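Glycerol dehydrogenase (Bacillus coagulans, PDB 6CSJ) probably catalyses the NAD-dependent oxidation of glycerol and related polyols, and in this double mutant has acquired D-lactate dehydrogenase activity. Local coordinates at residues Leu280-Leu283 with Ile284-Ala288; Arg194-Glu197 with Ala198-Ala201. The protein carries 2 engineered substitutions. One frame throughout, in Å; residues are numbered along the deposited sequence.

Contact 1 of 2, residues Leu280-Leu283 with Ile284-Ala288; sequences LAQL and ILEDA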
loop_
_atom_site.group_PDB
_atom_site.type_symbol
_atom_site.label_atom_id
_atom_site.label_comp_id
_atom_site.label_asym_id
_atom_site.label_seq_id
_atom_site.Cartn_x
_atom_site.Cartn_y
_atom_site.Cartn_z
ATOM N N LEU A 280 -0.226 -3.912 -16.098
ATOM C CA LEU A 280 -0.336 -4.486 -17.431
ATOM C C LEU A 280 -0.363 -3.366 -18.476
ATOM O O LEU A 280 0.347 -3.435 -19.467
ATOM C CB LEU A 280 -1.579 -5.388 -17.546
ATOM C CG LEU A 280 -1.828 -6.068 -18.899
ATOM C CD1 LEU A 280 -0.613 -6.893 -19.312
ATOM C CD2 LEU A 280 -3.082 -6.927 -18.844
ATOM N N ALA A 281 -1.162 -2.333 -18.218
ATOM C CA ALA A 281 -1.220 -1.146 -19.072
ATOM C C ALA A 281 0.146 -0.457 -19.190
ATOM O O ALA A 281 0.521 -0.041 -20.289
ATOM C CB ALA A 281 -2.278 -0.170 -18.575
ATOM N N GLN A 282 0.897 -0.352 -18.088
ATOM C CA GLN A 282 2.252 0.209 -18.176
ATOM C C GLN A 282 3.128 -0.627 -19.106
ATOM O O GLN A 282 3.871 -0.069 -19.914
ATOM C CB GLN A 282 2.948 0.374 -16.823
ATOM C CG GLN A 282 4.319 1.032 -17.003
ATOM C CD GLN A 282 5.039 1.378 -15.722
ATOM O OE1 GLN A 282 4.445 1.913 -14.791
ATOM N NE2 GLN A 282 6.345 1.108 -15.685
ATOM N N LEU A 283 3.027 -1.949 -19.008
ATOM C CA LEU A 283 3.853 -2.832 -19.835
ATOM C C LEU A 283 3.562 -2.692 -21.342
ATOM O O LEU A 283 4.477 -2.766 -22.161
ATOM C CB LEU A 283 3.721 -4.293 -19.380
ATOM C CG LEU A 283 4.203 -4.618 -17.964
ATOM C CD1 LEU A 283 3.923 -6.074 -17.643
ATOM C CD2 LEU A 283 5.674 -4.317 -17.780
ATOM N N ILE A 284 2.298 -2.479 -21.691
ATOM C CA ILE A 284 1.915 -2.160 -23.068
ATOM C C ILE A 284 2.489 -0.788 -23.468
ATOM O O ILE A 284 3.096 -0.653 -24.527
ATOM C CB ILE A 284 0.376 -2.143 -23.263
ATOM C CG1 ILE A 284 -0.266 -3.483 -22.857
ATOM C CG2 ILE A 284 0.022 -1.805 -24.707
ATOM C CD1 ILE A 284 0.291 -4.697 -23.541
ATOM N N LEU A 285 2.312 0.207 -22.598
ATOM C CA LEU A 285 2.780 1.573 -22.843
ATOM C C LEU A 285 4.287 1.631 -23.143
ATOM O O LEU A 285 4.703 2.245 -24.124
ATOM C CB LEU A 285 2.423 2.474 -21.651
ATOM C CG LEU A 285 2.834 3.953 -21.692
ATOM C CD1 LEU A 285 2.188 4.691 -22.851
ATOM C CD2 LEU A 285 2.485 4.605 -20.363
ATOM N N GLU A 286 5.090 0.981 -22.304
ATOM C CA GLU A 286 6.559 0.901 -22.518
ATOM C C GLU A 286 6.946 -0.202 -23.517
ATOM O O GLU A 286 8.109 -0.332 -23.870
ATOM C CB GLU A 286 7.341 0.750 -21.190
ATOM C CG GLU A 286 7.067 -0.501 -20.356
ATOM C CD GLU A 286 7.976 -0.587 -19.109
ATOM O OE1 GLU A 286 9.132 -1.019 -19.272
ATOM O OE2 GLU A 286 7.564 -0.267 -17.963
ATOM N N ASP A 287 5.955 -0.983 -23.948
ATOM C CA ASP A 287 6.116 -2.091 -24.880
ATOM C C ASP A 287 7.149 -3.086 -24.367
ATOM O O ASP A 287 8.101 -3.436 -25.065
ATOM C CB ASP A 287 6.434 -1.585 -26.291
ATOM C CG ASP A 287 6.422 -2.713 -27.335
ATOM O OD1 ASP A 287 5.495 -3.556 -27.315
ATOM O OD2 ASP A 287 7.353 -2.775 -28.163
ATOM N N ALA A 288 6.943 -3.543 -23.133
ATOM C CA ALA A 288 7.785 -4.571 -22.531
ATOM C C ALA A 288 7.731 -5.836 -23.394
ATOM O O ALA A 288 6.749 -6.035 -24.128
ATOM C CB ALA A 288 7.315 -4.881 -21.113
#

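Contact 2 of 2, residues Arg194-Glu197 with Ala198-Ala201; sequences RVTE and AAIA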
loop_
_atom_site.group_PDB
_atom_site.type_symbol
_atom_site.label_atom_id
_atom_site.label_comp_id
_atom_site.label_asym_id
_atom_site.label_seq_id
_atom_site.Cartn_x
_atom_site.Cartn_y
_atom_site.Cartn_z
ATOM N N ARG A 194 16.993 11.149 -6.604
ATOM C CA ARG A 194 17.100 10.069 -7.581
ATOM C C ARG A 194 17.203 8.701 -6.881
ATOM O O ARG A 194 17.347 8.618 -5.652
ATOM C CB ARG A 194 18.273 10.340 -8.548
ATOM C CG ARG A 194 18.060 11.613 -9.356
ATOM C CD ARG A 194 19.064 11.777 -10.484
ATOM N NE ARG A 194 20.427 11.799 -9.970
ATOM C CZ ARG A 194 21.459 11.058 -10.401
ATOM N NH1 ARG A 194 21.363 10.224 -11.434
ATOM N NH2 ARG A 194 22.651 11.209 -9.810
ATOM N N VAL A 195 17.125 7.643 -7.686
ATOM C CA VAL A 195 16.952 6.282 -7.184
ATOM C C VAL A 195 18.287 5.644 -6.788
ATOM O O VAL A 195 19.205 5.561 -7.589
ATOM C CB VAL A 195 16.222 5.394 -8.209
ATOM C CG1 VAL A 195 16.076 3.962 -7.696
ATOM C CG2 VAL A 195 14.851 5.976 -8.554
ATOM N N THR A 196 18.369 5.191 -5.534
ATOM C CA THR A 196 19.521 4.422 -5.043
ATOM C C THR A 196 19.541 3.009 -5.632
ATOM O O THR A 196 18.501 2.479 -6.050
ATOM C CB THR A 196 19.504 4.279 -3.504
ATOM O OG1 THR A 196 18.272 3.658 -3.081
ATOM C CG2 THR A 196 19.658 5.640 -2.834
ATOM N N GLU A 197 20.724 2.397 -5.630
ATOM C CA GLU A 197 20.861 0.986 -5.971
ATOM C C GLU A 197 20.099 0.086 -4.983
ATOM O O GLU A 197 19.480 -0.911 -5.390
ATOM C CB GLU A 197 22.340 0.587 -6.035
ATOM C CG GLU A 197 23.135 1.277 -7.142
ATOM C CD GLU A 197 22.464 1.177 -8.519
ATOM O OE1 GLU A 197 22.001 0.078 -8.905
ATOM O OE2 GLU A 197 22.374 2.211 -9.215
ATOM N N ALA A 198 20.117 0.460 -3.696
ATOM C CA ALA A 198 19.354 -0.259 -2.671
ATOM C C ALA A 198 17.857 -0.341 -3.009
ATOM O O ALA A 198 17.269 -1.419 -2.941
ATOM C CB ALA A 198 19.554 0.379 -1.307
ATOM N N ALA A 199 17.253 0.776 -3.400
ATOM C CA ALA A 199 15.804 0.805 -3.654
ATOM C C ALA A 199 15.377 -0.015 -4.872
ATOM O O ALA A 199 14.355 -0.712 -4.830
ATOM C CB ALA A 199 15.314 2.244 -3.789
ATOM N N ILE A 200 16.148 0.066 -5.953
ATOM C CA ILE A 200 15.843 -0.710 -7.166
ATOM C C ILE A 200 16.051 -2.213 -6.902
ATOM O O ILE A 200 15.256 -3.036 -7.351
ATOM C CB ILE A 200 16.605 -0.173 -8.428
ATOM C CG1 ILE A 200 16.025 -0.735 -9.721
ATOM C CG2 ILE A 200 18.095 -0.477 -8.389
ATOM C CD1 ILE A 200 14.619 -0.270 -10.019
ATOM N N ALA A 201 17.075 -2.558 -6.129
ATOM C CA ALA A 201 17.296 -3.948 -5.704
ATOM C C ALA A 201 16.146 -4.507 -4.849
ATOM O O ALA A 201 15.726 -5.645 -5.046
ATOM C CB ALA A 201 18.613 -4.066 -4.960
#

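Contact 1 of 2, residues Leu280-Leu283 with Ile284-Ala288
Leu-280 starts the closing turn of helix 271-285: Leu-280 O accepts from Ile-284 N at 3.1 Å. Ala-281 O takes the next amide, Leu-285 N. Gln-282 then meets Glu-286 twice. Its carbonyl O receives Glu-286 N in the backbone. In the side chains, Gln-282 NE2 donates to Glu-286 OE2 at 2.9 Å with an N-H...O angle of 176°. OE2 lies in the amide plane of Gln-282, and the carboxylate is nearly coplanar with that amide, 14° apart. An extended glutamine chain, with CG anti to the backbone N (chi1 -177°), carries NE2 out to the carboxylate. The other amide atom, Gln-282 OE1, accepts from Ala-253 N, while Glu-286 OE1 forms a salt bridge with Arg-180 of helix 175-185. Leu-283 completes the turn. Leu-283 O accepts from Ala-288 N at 2.8 Å. Leu-283 CD2 lies 3.8 Å from Ala-288 CB, an apolar contact beside that bond. The bond from Asp-287 N back to Ile-284 O, with positive phi at Asp-287, identifies a Schellman motif. Beyond the turn, Leu-283 also packs on Ile-293 and Val-296 of helix 290-303. Because both polar ends of Gln-282 are engaged, the buried amide is fixed in rotation; the glutamine and Arg-180 grip different oxygens of Glu-286, which probably stabilises its carboxylate as the charged form.

Contact 2 of 2, residues Arg194-Glu197 with Ala198-Ala201
Thr-196 is the N-cap of helix 197-221, and its hydroxyl is turned onto the first turn, where Thr-196 OG1 accepts from Ala-199 N at 3.1 Å with an N-H...O angle of 153°. The torsion explains the reach: chi1 of 57° sets OG1 between the backbone N and the carbonyl carbon, facing the amide three residues on. Thr-196 OG1 also lies 3.4 Å from Ala-199 CB, so this methyl packs beside the capping bond. A valine in place of Thr-196 would probably leave Ala-199 N without its side-chain acceptor and weaken the start of the helix. Val-195, just before the cap, directs its CB toward the turn, and Val-195 CG1 reaches Ile-200 CB at 4.2 Å, an apolar contact alongside the polar one. Both side chains continue onto helix 175-185, where each touches Lys-183. Glu-197 and Ile-200 lie side by side and point the same way. Glu-197 bends at chi2 (-51°), which brings Glu-197 OE1 to 4.0 Å from Ile-200 CG2, while its OE2 makes a salt bridge with Lys-183 NZ. Val-195 and Ile-200 thus touch the preceding helix directly, and Glu-197 is tied to it through that lysine. A weak backbone bond runs from Ile-200 N to Thr-196 O, and Ala-201 N donates to Glu-197 O at 3.0 Å.

Overall arrangement
From the N terminus the chain first builds the parallel sheet, from strand 10-14 to strand 149-153, and then enters the helical part that holds both contacts. Contact 2 comes first, where the loop after helix 175-185 passes into helix 197-221; contact 1 follows at the C-terminal end of helix 271-285. Each is local and closes only a helical turn, so they stand in series, neither nested nor crossed. Their centres are 22 Å apart and their nearest atoms about 10 Å apart. Helix 175-185 is a shared neighbour: contact 2 leans on its Lys-183, whereas contact 1 reaches Phe-177 and Arg-180 and also joins helices 290-303 and 345-365.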